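Local coordinates for encapsidation protein (Lactococcus phage asccphi28, PDB 7JQP) that probably works as the ATP-driven motor that packages viral DNA, a ring of five ASCE-type ATPase subunits thought to translocate the genome into the phage prohead, at residues Leu44-Arg55 and Phe115-Leu126. Sequence-based numbering, arbitrary orientation.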
loop_
_atom_site.group_PDB
_atom_site.type_symbol
_atom_site.label_atom_id
_atom_site.label_comp_id
_atom_site.label_asym_id
_atom_site.label_seq_id
_atom_site.Cartn_x
_atom_site.Cartn_y
_atom_site.Cartn_z
ATOM N N LEU A 44 33.735 9.815 -9.443
ATOM C CA LEU A 44 32.906 9.958 -8.254
ATOM C C LEU A 44 33.749 9.855 -6.988
ATOM O O LEU A 44 33.535 10.603 -6.027
ATOM C CB LEU A 44 31.810 8.894 -8.223
ATOM C CG LEU A 44 30.656 8.976 -9.221
ATOM C CD1 LEU A 44 31.158 8.647 -10.618
ATOM C CD2 LEU A 44 29.515 8.064 -8.825
ATOM N N PHE A 45 34.710 8.924 -6.967
ATOM C CA PHE A 45 35.477 8.701 -5.746
ATOM C C PHE A 45 36.432 9.861 -5.469
ATOM O O PHE A 45 36.550 10.306 -4.321
ATOM C CB PHE A 45 36.244 7.376 -5.806
ATOM C CG PHE A 45 35.366 6.143 -5.704
ATOM C CD1 PHE A 45 33.989 6.250 -5.573
ATOM C CD2 PHE A 45 35.932 4.879 -5.677
ATOM C CE1 PHE A 45 33.194 5.120 -5.470
ATOM C CE2 PHE A 45 35.142 3.747 -5.565
ATOM C CZ PHE A 45 33.773 3.868 -5.459
ATOM N N PHE A 46 37.124 10.371 -6.497
ATOM C CA PHE A 46 38.209 11.317 -6.275
ATOM C C PHE A 46 38.070 12.666 -6.972
ATOM O O PHE A 46 38.874 13.564 -6.688
ATOM C CB PHE A 46 39.547 10.692 -6.706
ATOM C CG PHE A 46 39.720 9.271 -6.264
ATOM C CD1 PHE A 46 39.919 8.968 -4.928
ATOM C CD2 PHE A 46 39.674 8.236 -7.184
ATOM C CE1 PHE A 46 40.072 7.658 -4.516
ATOM C CE2 PHE A 46 39.827 6.924 -6.778
ATOM C CZ PHE A 46 40.027 6.635 -5.443
ATOM N N ASN A 47 37.100 12.849 -7.867
ATOM C CA ASN A 47 36.940 14.119 -8.567
ATOM C C ASN A 47 35.796 14.969 -8.025
ATOM O O ASN A 47 35.445 15.982 -8.640
ATOM C CB ASN A 47 36.738 13.877 -10.067
ATOM C CG ASN A 47 37.997 13.384 -10.755
ATOM O OD1 ASN A 47 39.102 13.517 -10.225
ATOM N ND2 ASN A 47 37.838 12.810 -11.941
ATOM N N ASN A 48 35.205 14.588 -6.894
ATOM C CA ASN A 48 34.203 15.414 -6.220
ATOM C C ASN A 48 32.997 15.679 -7.117
ATOM O O ASN A 48 32.436 16.777 -7.129
ATOM C CB ASN A 48 34.815 16.734 -5.744
ATOM C CG ASN A 48 34.546 17.011 -4.279
ATOM O OD1 ASN A 48 35.217 16.466 -3.403
ATOM N ND2 ASN A 48 33.563 17.861 -4.007
ATOM N N VAL A 49 32.581 14.664 -7.864
ATOM C CA VAL A 49 31.412 14.755 -8.725
ATOM C C VAL A 49 30.445 13.646 -8.340
ATOM O O VAL A 49 30.857 12.513 -8.067
ATOM C CB VAL A 49 31.793 14.669 -10.219
ATOM C CG1 VAL A 49 32.371 15.994 -10.688
ATOM C CG2 VAL A 49 32.797 13.553 -10.456
ATOM N N SER A 50 29.161 13.964 -8.354
ATOM C CA SER A 50 28.123 13.014 -7.994
ATOM C C SER A 50 27.526 12.408 -9.258
ATOM O O SER A 50 27.822 12.819 -10.382
ATOM C CB SER A 50 27.032 13.690 -7.157
ATOM O OG SER A 50 27.581 14.319 -6.012
HETATM N N MSE A 51 26.686 11.405 -9.054
HETATM C CA MSE A 51 26.019 10.727 -10.152
HETATM C C MSE A 51 24.538 10.639 -9.835
HETATM O O MSE A 51 24.134 10.629 -8.672
HETATM C CB MSE A 51 26.598 9.333 -10.369
HETATM C CG MSE A 51 25.939 8.544 -11.488
HETATM SE SE MSE A 51 26.318 6.634 -11.320
HETATM C CE MSE A 51 26.084 6.107 -13.178
ATOM N N VAL A 52 23.729 10.565 -10.883
ATOM C CA VAL A 52 22.291 10.402 -10.760
ATOM C C VAL A 52 21.868 9.188 -11.574
ATOM O O VAL A 52 22.153 9.110 -12.774
ATOM C CB VAL A 52 21.551 11.664 -11.229
ATOM C CG1 VAL A 52 20.098 11.351 -11.378
ATOM C CG2 VAL A 52 21.742 12.800 -10.240
ATOM N N TYR A 53 21.179 8.256 -10.925
ATOM C CA TYR A 53 20.617 7.085 -11.585
ATOM C C TYR A 53 19.123 7.316 -11.766
ATOM O O TYR A 53 18.398 7.492 -10.781
ATOM C CB TYR A 53 20.875 5.819 -10.772
ATOM C CG TYR A 53 20.444 4.557 -11.476
ATOM C CD1 TYR A 53 21.144 4.084 -12.577
ATOM C CD2 TYR A 53 19.346 3.830 -11.037
ATOM C CE1 TYR A 53 20.761 2.928 -13.226
ATOM C CE2 TYR A 53 18.956 2.669 -11.678
ATOM C CZ TYR A 53 19.668 2.224 -12.773
ATOM O OH TYR A 53 19.286 1.072 -13.419
ATOM N N LEU A 54 18.664 7.305 -13.014
ATOM C CA LEU A 54 17.295 7.672 -13.341
ATOM C C LEU A 54 16.520 6.453 -13.820
ATOM O O LEU A 54 17.063 5.591 -14.520
ATOM C CB LEU A 54 17.264 8.764 -14.413
ATOM C CG LEU A 54 15.911 9.440 -14.625
ATOM C CD1 LEU A 54 15.551 10.291 -13.413
ATOM C CD2 LEU A 54 15.912 10.281 -15.888
ATOM N N ARG A 55 15.248 6.393 -13.435
ATOM C CA ARG A 55 14.340 5.330 -13.832
ATOM C C ARG A 55 12.979 5.943 -14.122
ATOM O O ARG A 55 12.604 6.959 -13.532
ATOM C CB ARG A 55 14.227 4.262 -12.739
ATOM C CG ARG A 55 15.406 3.306 -12.669
ATOM C CD ARG A 55 15.537 2.472 -13.941
ATOM N NE ARG A 55 16.167 1.180 -13.679
ATOM C CZ ARG A 55 15.593 -0.003 -13.895
ATOM N NH1 ARG A 55 14.368 -0.085 -14.397
ATOM N NH2 ARG A 55 16.260 -1.113 -13.617
ATOM N N PHE A 115 29.931 7.928 -0.474
ATOM C CA PHE A 115 31.321 7.489 -0.528
ATOM C C PHE A 115 32.136 8.413 0.365
ATOM O O PHE A 115 32.282 9.604 0.064
ATOM C CB PHE A 115 31.839 7.513 -1.965
ATOM C CG PHE A 115 33.316 7.284 -2.088
ATOM C CD1 PHE A 115 33.827 6.002 -2.163
ATOM C CD2 PHE A 115 34.194 8.354 -2.140
ATOM C CE1 PHE A 115 35.183 5.789 -2.284
ATOM C CE2 PHE A 115 35.553 8.146 -2.258
ATOM C CZ PHE A 115 36.047 6.861 -2.329
ATOM N N ASP A 116 32.653 7.877 1.471
ATOM C CA ASP A 116 33.445 8.672 2.412
ATOM C C ASP A 116 32.649 9.885 2.882
ATOM O O ASP A 116 33.140 11.016 2.897
ATOM C CB ASP A 116 34.764 9.082 1.756
ATOM C CG ASP A 116 35.780 7.960 1.754
ATOM O OD1 ASP A 116 35.353 6.790 1.851
ATOM O OD2 ASP A 116 36.980 8.233 1.549
ATOM N N ASP A 117 31.394 9.637 3.262
ATOM C CA ASP A 117 30.489 10.651 3.795
ATOM C C ASP A 117 30.071 11.681 2.755
ATOM O O ASP A 117 29.594 12.762 3.113
ATOM C CB ASP A 117 31.109 11.367 5.003
ATOM C CG ASP A 117 31.149 10.500 6.247
ATOM O OD1 ASP A 117 30.534 9.414 6.232
ATOM O OD2 ASP A 117 31.817 10.892 7.227
ATOM N N ARG A 118 30.212 11.365 1.470
ATOM C CA ARG A 118 29.803 12.264 0.398
ATOM C C ARG A 118 28.934 11.499 -0.587
ATOM O O ARG A 118 29.355 10.467 -1.120
ATOM C CB ARG A 118 31.013 12.867 -0.320
ATOM C CG ARG A 118 30.642 13.834 -1.436
ATOM C CD ARG A 118 31.880 14.436 -2.078
ATOM N NE ARG A 118 32.823 13.400 -2.491
ATOM C CZ ARG A 118 32.826 12.814 -3.685
ATOM N NH1 ARG A 118 31.937 13.158 -4.607
ATOM N NH2 ARG A 118 33.726 11.879 -3.955
ATOM N N CYS A 119 27.733 12.012 -0.836
ATOM C CA CYS A 119 26.823 11.360 -1.767
ATOM C C CYS A 119 27.423 11.345 -3.165
ATOM O O CYS A 119 27.814 12.388 -3.698
ATOM C CB CYS A 119 25.479 12.085 -1.784
ATOM S SG CYS A 119 24.279 11.383 -2.935
ATOM N N ILE A 120 27.490 10.156 -3.757
ATOM C CA ILE A 120 28.020 10.000 -5.103
ATOM C C ILE A 120 26.976 9.516 -6.096
ATOM O O ILE A 120 27.188 9.659 -7.311
ATOM C CB ILE A 120 29.234 9.046 -5.113
ATOM C CG1 ILE A 120 28.888 7.747 -4.380
ATOM C CG2 ILE A 120 30.443 9.722 -4.483
ATOM C CD1 ILE A 120 29.786 6.582 -4.743
ATOM N N VAL A 121 25.859 8.954 -5.645
ATOM C CA VAL A 121 24.798 8.500 -6.534
ATOM C C VAL A 121 23.454 8.933 -5.969
ATOM O O VAL A 121 23.196 8.798 -4.769
ATOM C CB VAL A 121 24.842 6.972 -6.737
ATOM C CG1 VAL A 121 23.751 6.533 -7.700
ATOM C CG2 VAL A 121 26.209 6.550 -7.264
ATOM N N TYR A 122 22.605 9.464 -6.846
ATOM C CA TYR A 122 21.236 9.831 -6.525
ATOM C C TYR A 122 20.302 8.953 -7.348
ATOM O O TYR A 122 20.535 8.739 -8.542
ATOM C CB TYR A 122 20.906 11.296 -6.855
ATOM C CG TYR A 122 21.644 12.373 -6.096
ATOM C CD1 TYR A 122 22.918 12.767 -6.472
ATOM C CD2 TYR A 122 21.036 13.045 -5.040
ATOM C CE1 TYR A 122 23.584 13.771 -5.795
ATOM C CE2 TYR A 122 21.692 14.050 -4.359
ATOM C CZ TYR A 122 22.964 14.411 -4.740
ATOM O OH TYR A 122 23.620 15.415 -4.063
ATOM N N PHE A 123 19.249 8.448 -6.719
ATOM C CA PHE A 123 18.222 7.673 -7.402
ATOM C C PHE A 123 16.967 8.525 -7.528
ATOM O O PHE A 123 16.455 9.038 -6.528
ATOM C CB PHE A 123 17.947 6.371 -6.647
ATOM C CG PHE A 123 19.128 5.432 -6.629
ATOM C CD1 PHE A 123 19.350 4.554 -7.677
ATOM C CD2 PHE A 123 20.025 5.444 -5.573
ATOM C CE1 PHE A 123 20.437 3.699 -7.667
ATOM C CE2 PHE A 123 21.113 4.591 -5.559
ATOM C CZ PHE A 123 21.320 3.718 -6.609
ATOM N N ILE A 124 16.494 8.685 -8.765
ATOM C CA ILE A 124 15.356 9.534 -9.088
ATOM C C ILE A 124 14.431 8.801 -10.043
ATOM O O ILE A 124 14.870 8.026 -10.896
ATOM C CB ILE A 124 15.792 10.859 -9.750
ATOM C CG1 ILE A 124 16.874 11.553 -8.945
ATOM C CG2 ILE A 124 14.588 11.762 -10.018
ATOM C CD1 ILE A 124 17.470 12.696 -9.702
ATOM N N ALA A 125 13.145 9.111 -9.940
ATOM C CA ALA A 125 12.124 8.535 -10.800
ATOM C C ALA A 125 11.501 9.643 -11.633
ATOM O O ALA A 125 11.112 10.687 -11.097
ATOM C CB ALA A 125 11.054 7.819 -9.971
ATOM N N LEU A 126 11.424 9.419 -12.943
ATOM C CA LEU A 126 10.872 10.432 -13.834
ATOM C C LEU A 126 9.438 10.770 -13.457
ATOM O O LEU A 126 9.001 11.910 -13.646
ATOM C CB LEU A 126 10.960 9.935 -15.274
ATOM C CG LEU A 126 11.007 10.963 -16.400
ATOM C CD1 LEU A 126 11.989 12.083 -16.133
ATOM C CD2 LEU A 126 11.360 10.233 -17.699
#
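Strands 50-55 and 118-125 pair in parallel within the large mixed sheet of the ATPase domain, and the C-terminal end of helix 32-46 packs against the 115-120 region. The strand axes diverge by only 17°, and five bridges run in step from Met51-Val121 to Arg55-Ala125. In the backbone ladder Tyr53 is gripped on both sides, its N donating to Tyr122 O and its O accepting from Ile124 N; Leu126 N to Arg55 O, at 2.8 Å, ends it. Ser50 adds a side-chain rung, its OG donating to Cys119 O. At the helix end, the rings of Phe45 and Phe115 form an offset stack, planes 4° apart and centroids separated by 4.0 Å, with Ile120 CD1 at the edge of the Phe45 ring. Arg118, extended through chi2 and bent at chi3, brings its guanidinium edge to the helix terminus, where NH2 donates to Leu44 O in a bond modelled unusually short, its exact length doubtful at this resolution; Asn48 CA lies over one guanidinium face. On one face of the sheet, Val52 CG1 meets Ile124 CD1 at 3.4 Å, and helix 164-175 covers Val52 and Leu54. On the other, the Tyr53 and Phe123 rings meet obliquely, planes inclined at 71°, while Tyr53 OH accepts from Arg55 NE at 3.1 Å and hydrogen-bonds Asp146; Arg55 NH1 salt-bridges Glu60. Strand 112-115 begins an antiparallel addition beyond 118-125. The parallel core, with 183-188 inserted between 21-26 and 140-145, fits an ASCE P-loop ATPase, Tyr53 touching the probable Walker A loop.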